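Local coordinates for protein autoinducer 2 sensor kinase/phosphatase luxQ (Vibrio cholerae, PDB 3C38) that senses the quorum-sensing signal AI-2 through the periplasmic protein LuxP and switches between kinase and phosphatase activity in a phosphorelay leading to LuxO, at residues 27-32 / 219-224. Sequence-based numbering, arbitrary orientation.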
ATOM      1  N   SER A  27      -9.411  -4.331 -16.366  1.00 46.53           N
ATOM      2  CA  SER A  27      -8.039  -4.509 -16.819  1.00 45.06           C
ATOM      3  C   SER A  27      -7.248  -3.238 -16.547  1.00 42.35           C
ATOM      4  O   SER A  27      -6.119  -3.287 -16.052  1.00 41.35           O
ATOM      5  CB  SER A  27      -8.024  -4.827 -18.321  1.00 47.28           C
ATOM      6  OG  SER A  27      -6.698  -4.851 -18.827  1.00 50.85           O
ATOM      7  N   LEU A  28      -7.856  -2.105 -16.880  1.00 37.78           N
ATOM      8  CA  LEU A  28      -7.233  -0.814 -16.677  1.00 35.92           C
ATOM      9  C   LEU A  28      -7.037  -0.529 -15.184  1.00 34.47           C
ATOM     10  O   LEU A  28      -5.966  -0.085 -14.759  1.00 34.02           O
ATOM     11  CB  LEU A  28      -8.097   0.274 -17.322  1.00 37.91           C
ATOM     12  CG  LEU A  28      -7.792   1.745 -17.004  1.00 38.93           C
ATOM     13  CD1 LEU A  28      -6.330   2.089 -17.325  1.00 39.52           C
ATOM     14  CD2 LEU A  28      -8.746   2.623 -17.816  1.00 39.23           C
ATOM     15  N   ILE A  29      -8.069  -0.793 -14.390  1.00 33.47           N
ATOM     16  CA  ILE A  29      -7.993  -0.557 -12.953  1.00 32.44           C
ATOM     17  C   ILE A  29      -6.812  -1.309 -12.348  1.00 32.67           C
ATOM     18  O   ILE A  29      -6.044  -0.757 -11.538  1.00 29.49           O
ATOM     19  CB  ILE A  29      -9.315  -0.958 -12.267  1.00 30.36           C
ATOM     20  CG1 ILE A  29     -10.394   0.068 -12.650  1.00 30.29           C
ATOM     21  CG2 ILE A  29      -9.134  -1.032 -10.759  1.00 27.65           C
ATOM     22  CD1 ILE A  29     -11.813  -0.323 -12.295  1.00 27.30           C
ATOM     23  N   GLN A  30      -6.661  -2.560 -12.772  1.00 33.82           N
ATOM     24  CA  GLN A  30      -5.577  -3.414 -12.307  1.00 34.52           C
ATOM     25  C   GLN A  30      -4.217  -2.834 -12.683  1.00 35.14           C
ATOM     26  O   GLN A  30      -3.278  -2.876 -11.882  1.00 34.69           O
ATOM     27  CB  GLN A  30      -5.710  -4.816 -12.912  1.00 36.06           C
ATOM     28  CG  GLN A  30      -4.585  -5.774 -12.541  1.00 33.03           C
ATOM     29  CD  GLN A  30      -4.573  -6.122 -11.071  1.00 33.57           C
ATOM     30  OE1 GLN A  30      -5.567  -6.598 -10.530  1.00 34.00           O
ATOM     31  NE2 GLN A  30      -3.445  -5.887 -10.415  1.00 32.98           N
ATOM     32  N   SER A  31      -4.113  -2.292 -13.894  1.00 33.99           N
ATOM     33  CA  SER A  31      -2.843  -1.730 -14.350  1.00 36.63           C
ATOM     34  C   SER A  31      -2.516  -0.464 -13.578  1.00 34.31           C
ATOM     35  O   SER A  31      -1.357  -0.217 -13.232  1.00 34.02           O
ATOM     36  CB  SER A  31      -2.871  -1.431 -15.858  1.00 36.39           C
ATOM     37  OG  SER A  31      -3.683  -0.310 -16.157  1.00 41.50           O
ATOM     38  N   LEU A  32      -3.539   0.342 -13.315  1.00 34.01           N
ATOM     39  CA  LEU A  32      -3.333   1.557 -12.556  1.00 31.34           C
ATOM     40  C   LEU A  32      -2.847   1.155 -11.164  1.00 29.71           C
ATOM     41  O   LEU A  32      -1.923   1.765 -10.626  1.00 30.39           O
ATOM     42  CB  LEU A  32      -4.625   2.368 -12.515  1.00 32.94           C
ATOM     43  CG  LEU A  32      -4.861   3.095 -13.854  1.00 36.59           C
ATOM     44  CD1 LEU A  32      -6.265   3.687 -13.902  1.00 35.66           C
ATOM     45  CD2 LEU A  32      -3.809   4.212 -14.020  1.00 36.82           C
ATOM     46  N   GLY A 219     -19.417  -1.984 -11.725  1.00 43.78           N
ATOM     47  CA  GLY A 219     -18.494  -3.052 -12.048  1.00 41.68           C
ATOM     48  C   GLY A 219     -17.735  -3.477 -10.804  1.00 40.17           C
ATOM     49  O   GLY A 219     -17.651  -2.723  -9.834  1.00 40.70           O
ATOM     50  N   GLN A 220     -17.205  -4.697 -10.825  1.00 38.67           N
ATOM     51  CA  GLN A 220     -16.425  -5.227  -9.714  1.00 38.12           C
ATOM     52  C   GLN A 220     -15.085  -5.716 -10.234  1.00 37.54           C
ATOM     53  O   GLN A 220     -15.015  -6.358 -11.282  1.00 36.29           O
ATOM     54  CB  GLN A 220     -17.150  -6.391  -9.039  1.00 39.78           C
ATOM     55  CG  GLN A 220     -18.167  -5.972  -8.013  1.00 43.44           C
ATOM     56  CD  GLN A 220     -18.840  -7.152  -7.337  1.00 46.43           C
ATOM     57  OE1 GLN A 220     -18.181  -7.987  -6.708  1.00 47.64           O
ATOM     58  NE2 GLN A 220     -20.162  -7.227  -7.458  1.00 46.96           N
ATOM     59  N   THR A 221     -14.018  -5.398  -9.508  1.00 35.90           N
ATOM     60  CA  THR A 221     -12.683  -5.823  -9.905  1.00 34.59           C
ATOM     61  C   THR A 221     -11.881  -6.268  -8.700  1.00 33.96           C
ATOM     62  O   THR A 221     -11.567  -5.460  -7.824  1.00 32.56           O
ATOM     63  CB  THR A 221     -11.884  -4.695 -10.592  1.00 34.62           C
ATOM     64  OG1 THR A 221     -12.536  -4.308 -11.804  1.00 34.43           O
ATOM     65  CG2 THR A 221     -10.475  -5.179 -10.927  1.00 34.98           C
ATOM     66  N   PHE A 222     -11.564  -7.557  -8.642  1.00 31.81           N
ATOM     67  CA  PHE A 222     -10.764  -8.054  -7.540  1.00 32.07           C
ATOM     68  C   PHE A 222      -9.318  -7.912  -7.974  1.00 31.75           C
ATOM     69  O   PHE A 222      -8.901  -8.464  -8.989  1.00 33.10           O
ATOM     70  CB  PHE A 222     -11.134  -9.500  -7.215  1.00 36.50           C
ATOM     71  CG  PHE A 222     -12.418  -9.623  -6.445  1.00 36.86           C
ATOM     72  CD1 PHE A 222     -13.647  -9.526  -7.091  1.00 38.96           C
ATOM     73  CD2 PHE A 222     -12.397  -9.768  -5.058  1.00 36.81           C
ATOM     74  CE1 PHE A 222     -14.852  -9.570  -6.361  1.00 40.67           C
ATOM     75  CE2 PHE A 222     -13.586  -9.815  -4.319  1.00 37.74           C
ATOM     76  CZ  PHE A 222     -14.816  -9.715  -4.972  1.00 38.07           C
ATOM     77  N   LEU A 223      -8.571  -7.122  -7.216  1.00 29.48           N
ATOM     78  CA  LEU A 223      -7.172  -6.844  -7.516  1.00 29.79           C
ATOM     79  C   LEU A 223      -6.210  -8.004  -7.276  1.00 29.20           C
ATOM     80  O   LEU A 223      -6.300  -8.724  -6.275  1.00 26.71           O
ATOM     81  CB  LEU A 223      -6.688  -5.634  -6.689  1.00 25.42           C
ATOM     82  CG  LEU A 223      -7.464  -4.320  -6.867  1.00 24.91           C
ATOM     83  CD1 LEU A 223      -6.935  -3.255  -5.910  1.00 22.68           C
ATOM     84  CD2 LEU A 223      -7.351  -3.866  -8.319  1.00 24.06           C
ATOM     85  N   GLU A 224      -5.279  -8.172  -8.204  1.00 31.25           N
ATOM     86  CA  GLU A 224      -4.256  -9.197  -8.044  1.00 34.19           C
ATOM     87  C   GLU A 224      -3.027  -8.469  -7.497  1.00 34.47           C
ATOM     88  O   GLU A 224      -2.767  -7.317  -7.849  1.00 32.49           O
ATOM     89  CB  GLU A 224      -3.895  -9.843  -9.384  1.00 33.87           C
ATOM     90  CG  GLU A 224      -5.041 -10.535 -10.085  1.00 38.08           C
ATOM     91  CD  GLU A 224      -4.576 -11.369 -11.268  1.00 40.94           C
ATOM     92  OE1 GLU A 224      -3.626 -10.950 -11.969  1.00 41.87           O
ATOM     93  OE2 GLU A 224      -5.173 -12.439 -11.504  1.00 44.47           O
TER
HETATM   94  O   HOH W   1      -7.576  -8.086 -11.540  1.00 57.95           O
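Gln30 sends CG out opposite its own backbone nitrogen (chi1 177°), then bends at chi2 (66°), and this swings its terminal amide from the helix onto the backbone of Glu224. There OE1 accepts from Glu224 N at 2.8 Å in a nearly straight bond (171°), while NE2 donates to Glu224 O at 3.0 Å. Glutamine suits the place because its amide offers an acceptor and a donor side by side, matching the N-H and C=O of a single residue. Each donor sits somewhat out of the plane of the carbonyl it approaches. OE1 also takes a bond from a water, which bridges it to Phe222 O, and NE2 is further shared with Asp34, so the amide's rotation is well fixed. Buried Ile29 and Leu223 bring branched methyls between helix and sheet: Ile29 CG2 meets Leu223 CD2 at 4.1 Å, the side chains crossing at about a right angle. Ile29 CD1 rests near the hydroxyl of buried Thr221, a beta-branched residue at home in a strand, whose OG1 is hydrogen-bonded to Ser26 OG. The contact thus fastens helix 22-47 to the outermost strand 216-225 of the four-stranded antiparallel sheet in LuxQ's periplasmic sensor domain, a Cache-clan member whose long N-terminal helix runs alongside its two sheets.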